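Local coordinates for Rho GTPase activating protein 15 (Homo sapiens, PDB 3BYI), which activates the GTPase activity of Rho-type proteins such as RAC1 through its Rho-GAP domain, converting them to the inactive GDP-bound state, at residues V39-E44 with L79-S84; V149-L154 with P177-A182; K156-A161 with M166-L171. All blocks are in the same frame, centred on the assembly; numbering follows the deposited sequence.

From the N terminus, contact 1 comes first: helix 37-49 receives the loop 79-84, closing 34 residues that include the predicted arginine finger, Arg58, and helix 63-74. Contact 1 closes before contacts 2 and 3 open; these two share one pair of helices, 141-159 and 168-180. Contact 3 is nested within the loop that contact 2 closes: 156-161 meets 166-171 near the turn between the helices, whereas 149-154 and 177-182 meet farther along both. Contacts 1 and 2 touch through Ile43, which packs on Val149 and His153, so helix 37-49 joins this pair within the single all-helical Rho-GAP domain. Contacts 2 and 3 touch at Leu154 and Leu171.

Contact 1: V39-E44 with L79-S84; sequences VKQCIE and LNLDDS
Gln41, on helix 37-49, faces Leu81 in the irregular segment 79-84, and their CA atoms stand 7.7 Å apart, the nearest CA pair of the two segments. The polar half of the contact hangs on the Gln41 carboxamide. Its NE2 donates to the backbone O of Leu79 at 3.2 Å, with a bent N-H...O angle of 141°, and it approaches from above the carbonyl plane, 63° out of it. The same NE2 donates to a water 2.9 Å away, which in turn accepts from Leu81 N at 3.0 Å. One amide nitrogen therefore holds the loop at two points, Leu79 O directly and Leu81 N through the water, and this should limit how far the carboxamide can turn. At its other end, Gln41 OE1 rests against the CD2 methyl of Leu79 at 3.6 Å. Reaching this position costs Gln41 an ordinary first torsion: chi1 is -96°, away from the staggered values, while the chain beyond CG is extended.

The apolar half belongs to Leu81. Its CD1 comes over the helix backbone, 3.4 Å from Gln41 O, and lies beside Cys42, touching its CA and, more loosely, its SG. Trp86 lies against both Leu79 and Leu81, and Leu79 also reaches Leu69 and Val73 of helix 63-74. Beyond the touching residues, a salt bridge from Asp82 to Lys48 adds another tie between the loop and helix 37-49.

The loop keeps its own shape through a type I beta turn from Asn80 to Asp83, with Asn80 OD1 accepting from Asp82 N at 2.7 Å. This is an Asx turn superposed on a beta turn, packed against a helix of the all-helical Rho-GAP domain.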
# COMPACT_ATOMS: atom_id res chain seq x y z
N VAL A 39 -3.37 6.24 5.31
CA VAL A 39 -3.43 5.89 3.92
C VAL A 39 -4.21 6.96 3.11
O VAL A 39 -3.81 7.36 2.02
CB VAL A 39 -4.06 4.47 3.72
CG1 VAL A 39 -4.36 4.19 2.20
CG2 VAL A 39 -3.15 3.38 4.33
N LYS A 40 -5.32 7.43 3.66
CA LYS A 40 -6.11 8.43 2.97
C LYS A 40 -5.39 9.80 2.96
O LYS A 40 -5.49 10.56 1.99
CB LYS A 40 -7.50 8.50 3.54
CG LYS A 40 -8.31 7.22 3.32
CD LYS A 40 -9.80 7.37 3.77
CE LYS A 40 -9.98 7.51 5.24
NZ LYS A 40 -11.44 7.49 5.65
N GLN A 41 -4.68 10.12 4.04
CA GLN A 41 -3.89 11.35 4.07
C GLN A 41 -2.79 11.38 3.01
O GLN A 41 -2.53 12.43 2.43
CB GLN A 41 -3.16 11.50 5.39
CG GLN A 41 -3.85 12.32 6.35
CD GLN A 41 -2.94 12.77 7.44
OE1 GLN A 41 -2.52 11.97 8.27
NE2 GLN A 41 -2.63 14.08 7.45
N CYS A 42 -2.08 10.27 2.88
CA CYS A 42 -0.99 10.17 1.93
C CYS A 42 -1.49 10.27 0.51
O CYS A 42 -0.97 11.03 -0.27
CB CYS A 42 -0.23 8.85 2.13
SG CYS A 42 0.88 8.90 3.57
N ILE A 43 -2.53 9.50 0.22
CA ILE A 43 -3.25 9.56 -1.05
C ILE A 43 -3.66 10.99 -1.38
O ILE A 43 -3.42 11.45 -2.51
CB ILE A 43 -4.50 8.60 -1.07
CG1 ILE A 43 -4.01 7.16 -1.25
CG2 ILE A 43 -5.52 9.09 -2.12
CD1 ILE A 43 -5.03 6.11 -1.12
N GLU A 44 -4.26 11.69 -0.42
CA GLU A 44 -4.72 13.05 -0.68
C GLU A 44 -3.55 13.98 -1.08
O GLU A 44 -3.67 14.78 -1.99
CB GLU A 44 -5.42 13.62 0.55
CG GLU A 44 -5.91 15.06 0.36
CD GLU A 44 -6.03 15.81 1.68
OE1 GLU A 44 -5.38 15.42 2.69
OE2 GLU A 44 -6.78 16.81 1.70
N LEU A 79 -0.81 15.22 12.11
CA LEU A 79 -0.00 15.28 10.91
C LEU A 79 -0.66 16.27 9.94
O LEU A 79 -1.86 16.18 9.67
CB LEU A 79 0.15 13.88 10.29
CG LEU A 79 1.07 13.77 9.08
CD1 LEU A 79 2.49 14.21 9.47
CD2 LEU A 79 1.04 12.35 8.56
N ASN A 80 0.14 17.20 9.42
CA ASN A 80 -0.25 18.07 8.33
C ASN A 80 0.74 17.94 7.17
O ASN A 80 1.86 18.47 7.24
CB ASN A 80 -0.31 19.55 8.82
CG ASN A 80 -0.77 20.53 7.74
OD1 ASN A 80 -0.63 20.27 6.56
ND2 ASN A 80 -1.34 21.65 8.15
N LEU A 81 0.35 17.26 6.10
CA LEU A 81 1.26 17.02 4.98
C LEU A 81 1.51 18.26 4.11
O LEU A 81 2.34 18.23 3.18
CB LEU A 81 0.76 15.81 4.18
CG LEU A 81 0.86 14.44 4.90
CD1 LEU A 81 0.40 13.26 3.98
CD2 LEU A 81 2.28 14.18 5.38
N ASP A 82 0.86 19.38 4.43
CA ASP A 82 1.20 20.67 3.79
C ASP A 82 2.35 21.39 4.49
O ASP A 82 2.84 22.38 4.00
CB ASP A 82 -0.01 21.60 3.68
CG ASP A 82 -1.03 21.11 2.67
OD1 ASP A 82 -0.65 20.77 1.53
OD2 ASP A 82 -2.22 21.09 3.00
N ASP A 83 2.80 20.88 5.63
CA ASP A 83 3.97 21.45 6.28
C ASP A 83 5.22 21.29 5.42
O ASP A 83 5.40 20.30 4.76
CB ASP A 83 4.22 20.83 7.64
CG ASP A 83 3.25 21.30 8.68
OD1 ASP A 83 2.39 22.18 8.39
OD2 ASP A 83 3.34 20.78 9.80
N SER A 84 6.09 22.28 5.49
CA SER A 84 7.26 22.35 4.64
C SER A 84 8.18 21.15 4.83
O SER A 84 8.88 20.76 3.89
CB SER A 84 8.02 23.68 4.87
OG SER A 84 8.47 23.77 6.20
O HOH W 1 -2.40 16.31 5.58

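Contact 2: V149-L154 with P177-A182; sequences VLFGHL and PTLLRA
Leu179 pushes its CD1 methyl between Leu150 and Phe151, and nearly all of the contact gathers round that one branched end. Leu150 and Leu179 reach toward each other tip to tip: Leu150 CD2 lies 3.6 Å from Leu179 CD1 and 3.7 Å from Leu179 CD2, so both methyls of Leu179 straddle a single methyl of its partner. Phe151 arrives from the opposite direction to Leu179 and uses only the far end of its ring, with CZ 3.7 Å from Leu179 CD1; the methyl meets the ring obliquely. Different first torsions bring the two neighbours on helix 141-159 to one target: Leu150 has CG trans to its own backbone N, at 177°, whereas Phe151 swings CG to -72°, beside the N, and brings its ring back to Leu179.

This is helix-to-helix packing inside the all-helical Rho-GAP domain, between helix 141-159 and the end of helix 168-180, about 5 Å from the chain centre to the contact's centre. Other parts of the fold close round it: Phe100 of helix 89-102 touches both Leu150 and Leu179, Met203 of helix 189-205 touches Phe151, and Phe108, from a loop, packs on Phe151 and Leu179.

Away from this knot the two segments separate quickly. Their closest CA atoms, those of Leu150 and Leu179, are still 10.4 Å apart, so the helices meet through side chains alone, and Leu154, though it faces the other segment, stops 5.5 Å short of it. Val149 and Gly152 on one helix and Pro177 and Arg181 on the other segment are partly exposed. Arg181 leaves helical geometry with positive phi, and its guanidinium binds the Leu103 carbonyl.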
# COMPACT_ATOMS: atom_id res chain seq x y z
N VAL A 149 -9.51 1.96 -2.38
CA VAL A 149 -8.99 3.31 -2.25
C VAL A 149 -7.57 3.43 -2.89
O VAL A 149 -7.31 4.35 -3.66
CB VAL A 149 -9.04 3.76 -0.74
CG1 VAL A 149 -8.15 4.94 -0.47
CG2 VAL A 149 -10.48 4.08 -0.30
N LEU A 150 -6.67 2.49 -2.60
CA LEU A 150 -5.32 2.57 -3.14
C LEU A 150 -5.29 2.37 -4.67
O LEU A 150 -4.74 3.17 -5.39
CB LEU A 150 -4.40 1.57 -2.43
CG LEU A 150 -2.96 1.50 -2.95
CD1 LEU A 150 -2.16 2.77 -2.68
CD2 LEU A 150 -2.30 0.30 -2.35
N PHE A 151 -5.89 1.30 -5.18
CA PHE A 151 -5.92 1.10 -6.62
C PHE A 151 -6.68 2.20 -7.38
O PHE A 151 -6.29 2.58 -8.47
CB PHE A 151 -6.45 -0.30 -6.95
CG PHE A 151 -5.46 -1.38 -6.62
CD1 PHE A 151 -5.69 -2.28 -5.60
CD2 PHE A 151 -4.27 -1.47 -7.33
CE1 PHE A 151 -4.77 -3.26 -5.28
CE2 PHE A 151 -3.33 -2.42 -7.02
CZ PHE A 151 -3.58 -3.32 -5.99
N GLY A 152 -7.75 2.71 -6.79
CA GLY A 152 -8.50 3.82 -7.38
C GLY A 152 -7.60 5.04 -7.55
O GLY A 152 -7.61 5.67 -8.57
N HIS A 153 -6.82 5.33 -6.51
CA HIS A 153 -5.80 6.37 -6.55
C HIS A 153 -4.76 6.13 -7.64
O HIS A 153 -4.33 7.06 -8.35
CB HIS A 153 -5.09 6.42 -5.18
CG HIS A 153 -3.83 7.24 -5.16
ND1 HIS A 153 -3.82 8.60 -5.42
CD2 HIS A 153 -2.56 6.90 -4.89
CE1 HIS A 153 -2.58 9.06 -5.30
NE2 HIS A 153 -1.79 8.04 -4.99
N LEU A 154 -4.30 4.89 -7.73
CA LEU A 154 -3.25 4.55 -8.68
C LEU A 154 -3.71 4.66 -10.11
O LEU A 154 -2.91 4.93 -10.99
CB LEU A 154 -2.62 3.16 -8.38
CG LEU A 154 -1.90 3.01 -7.01
CD1 LEU A 154 -1.44 1.56 -6.79
CD2 LEU A 154 -0.73 3.96 -6.92
N PRO A 177 5.31 -6.49 -4.83
CA PRO A 177 5.98 -6.87 -3.60
C PRO A 177 5.44 -6.16 -2.35
O PRO A 177 5.44 -6.75 -1.29
CB PRO A 177 7.44 -6.46 -3.86
CG PRO A 177 7.56 -6.29 -5.32
CD PRO A 177 6.22 -5.89 -5.81
N THR A 178 5.02 -4.90 -2.49
CA THR A 178 4.54 -4.09 -1.37
C THR A 178 3.21 -4.62 -0.79
O THR A 178 3.02 -4.61 0.41
CB THR A 178 4.43 -2.58 -1.85
OG1 THR A 178 5.75 -2.04 -2.07
CG2 THR A 178 3.74 -1.69 -0.88
N LEU A 179 2.33 -5.12 -1.66
CA LEU A 179 0.96 -5.46 -1.29
C LEU A 179 0.71 -6.96 -1.16
O LEU A 179 -0.20 -7.37 -0.44
CB LEU A 179 -0.00 -4.82 -2.30
CG LEU A 179 0.10 -3.27 -2.46
CD1 LEU A 179 -0.86 -2.82 -3.46
CD2 LEU A 179 -0.18 -2.55 -1.19
N LEU A 180 1.51 -7.77 -1.84
CA LEU A 180 1.35 -9.22 -1.83
C LEU A 180 2.52 -9.95 -1.13
O LEU A 180 2.34 -11.04 -0.55
CB LEU A 180 1.17 -9.74 -3.25
CG LEU A 180 -0.14 -9.32 -3.93
CD1 LEU A 180 -0.02 -8.21 -5.02
CD2 LEU A 180 -0.78 -10.54 -4.50
N ARG A 181 3.72 -9.38 -1.18
CA ARG A 181 4.83 -9.92 -0.37
C ARG A 181 5.03 -11.43 -0.57
O ARG A 181 5.29 -12.17 0.37
CB ARG A 181 4.58 -9.62 1.12
CG ARG A 181 5.78 -9.68 2.06
CD ARG A 181 5.33 -9.48 3.52
NE ARG A 181 4.82 -8.14 3.75
CZ ARG A 181 4.25 -7.72 4.88
NH1 ARG A 181 4.12 -8.53 5.92
NH2 ARG A 181 3.82 -6.46 4.96
N ALA A 182 4.93 -11.86 -1.82
CA ALA A 182 4.88 -13.29 -2.16
C ALA A 182 6.21 -13.90 -2.53
O ALA A 182 6.27 -15.10 -2.80
CB ALA A 182 3.86 -13.52 -3.29

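Contact 3: K156-A161 with M166-L171; sequences KIVAKA and MSTQSL
Ser167 N, at the N-cap of helix 168-180, donates to Ser170 OG at 2.9 Å with an N-H...O angle of 150°. That bond, from N-cap amide to the side chain three residues on, is one half of a capping box, and it ties the first turn of the helix, beside Val158.

Across the turn the meeting is apolar. Leu171 CD1 sits in the angle between two side chains of helix 141-159, 3.6 Å from Ile157 CG2 and 3.9 Å from Val158 CG2. Leu171 crosses Ile157 at about a right angle, while Val158 comes obliquely. Ile157 CG2, trans to the backbone N, also touches Met166 CB at 4.1 Å; these two side chains lie alongside each other, pointing the same way. Val158 turns both methyls to Thr168 OG1, each 3.9 Å from it. At the turn end, Ala161 CB lies only 3.1 Å from Met166 O, a tight fit for a methyl and a carbonyl oxygen. Asn164, in the short helix between the segments, braces the turn from within by accepting from Met166 N and donating to Ile157 O.

Leu204 of helix 189-205 touches both Val158 and Leu171, and Tyr57 touches Leu171. The Met166 chain, bent at chi2 and chi3, runs away from Ile157 to within about 4 Å of the Arg58 side chain. The contact is thus a tight corner joining helices 141-159 and 168-180 through the short helix 161-164, packed beside Arg58, the predicted arginine finger of the Rho-GAP domain.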
# COMPACT_ATOMS: atom_id res chain seq x y z
N LYS A 156 -5.31 7.06 -11.22
CA LYS A 156 -5.05 8.47 -11.52
C LYS A 156 -3.56 8.75 -11.83
O LYS A 156 -3.23 9.71 -12.53
CB LYS A 156 -5.55 9.38 -10.38
CG LYS A 156 -7.05 9.28 -10.13
CD LYS A 156 -7.44 10.14 -9.00
CE LYS A 156 -8.95 10.11 -8.71
NZ LYS A 156 -9.30 11.14 -7.66
N ILE A 157 -2.68 7.92 -11.31
CA ILE A 157 -1.26 8.00 -11.64
C ILE A 157 -1.07 7.57 -13.08
O ILE A 157 -0.34 8.21 -13.85
CB ILE A 157 -0.41 7.10 -10.68
CG1 ILE A 157 -0.64 7.53 -9.21
CG2 ILE A 157 1.09 7.14 -11.05
CD1 ILE A 157 -0.25 8.93 -8.88
N VAL A 158 -1.76 6.49 -13.44
CA VAL A 158 -1.66 5.94 -14.78
C VAL A 158 -2.19 6.93 -15.82
O VAL A 158 -1.56 7.15 -16.84
CB VAL A 158 -2.44 4.57 -14.88
CG1 VAL A 158 -2.55 4.10 -16.35
CG2 VAL A 158 -1.80 3.51 -13.99
N ALA A 159 -3.34 7.52 -15.53
CA ALA A 159 -3.95 8.51 -16.40
C ALA A 159 -3.03 9.70 -16.72
O ALA A 159 -3.18 10.29 -17.79
CB ALA A 159 -5.33 8.99 -15.82
N LYS A 160 -2.12 10.04 -15.81
CA LYS A 160 -1.17 11.14 -15.97
C LYS A 160 0.23 10.65 -16.38
O LYS A 160 1.22 11.37 -16.20
CB LYS A 160 -1.04 11.90 -14.66
CG LYS A 160 -2.29 12.61 -14.16
CD LYS A 160 -2.35 14.05 -14.62
CE LYS A 160 -3.23 14.91 -13.69
NZ LYS A 160 -2.95 16.39 -13.83
N ALA A 161 0.32 9.44 -16.92
CA ALA A 161 1.58 8.83 -17.35
C ALA A 161 2.45 9.72 -18.24
O ALA A 161 3.68 9.66 -18.15
CB ALA A 161 1.30 7.53 -18.06
N MET A 166 5.09 7.09 -15.33
CA MET A 166 4.80 5.79 -14.75
C MET A 166 3.83 5.05 -15.67
O MET A 166 3.24 5.62 -16.56
CB MET A 166 4.19 5.92 -13.36
CG MET A 166 5.12 6.53 -12.33
SD MET A 166 6.61 5.54 -12.14
CE MET A 166 6.03 4.31 -10.97
N SER A 167 3.71 3.76 -15.46
CA SER A 167 2.81 2.94 -16.24
C SER A 167 2.19 1.92 -15.32
O SER A 167 2.59 1.79 -14.17
CB SER A 167 3.55 2.26 -17.37
OG SER A 167 4.51 1.36 -16.88
N THR A 168 1.20 1.18 -15.82
CA THR A 168 0.65 0.03 -15.10
C THR A 168 1.76 -0.99 -14.73
O THR A 168 1.76 -1.50 -13.63
CB THR A 168 -0.44 -0.63 -15.98
OG1 THR A 168 -1.41 0.36 -16.28
CG2 THR A 168 -1.12 -1.84 -15.26
N GLN A 169 2.72 -1.21 -15.64
CA GLN A 169 3.77 -2.18 -15.44
C GLN A 169 4.76 -1.72 -14.34
O GLN A 169 5.11 -2.50 -13.46
CB GLN A 169 4.49 -2.44 -16.75
CG GLN A 169 3.64 -3.19 -17.86
CD GLN A 169 2.31 -2.50 -18.31
OE1 GLN A 169 2.25 -1.30 -18.67
NE2 GLN A 169 1.25 -3.31 -18.36
N SER A 170 5.18 -0.46 -14.38
CA SER A 170 6.14 0.05 -13.37
C SER A 170 5.51 0.25 -11.99
O SER A 170 6.20 0.10 -10.98
CB SER A 170 6.81 1.33 -13.90
OG SER A 170 5.85 2.31 -14.20
N LEU A 171 4.22 0.57 -11.95
CA LEU A 171 3.49 0.57 -10.66
C LEU A 171 3.29 -0.86 -10.15
O LEU A 171 3.40 -1.09 -8.96
CB LEU A 171 2.18 1.37 -10.70
CG LEU A 171 2.39 2.88 -10.89
CD1 LEU A 171 1.13 3.52 -11.38
CD2 LEU A 171 2.87 3.54 -9.60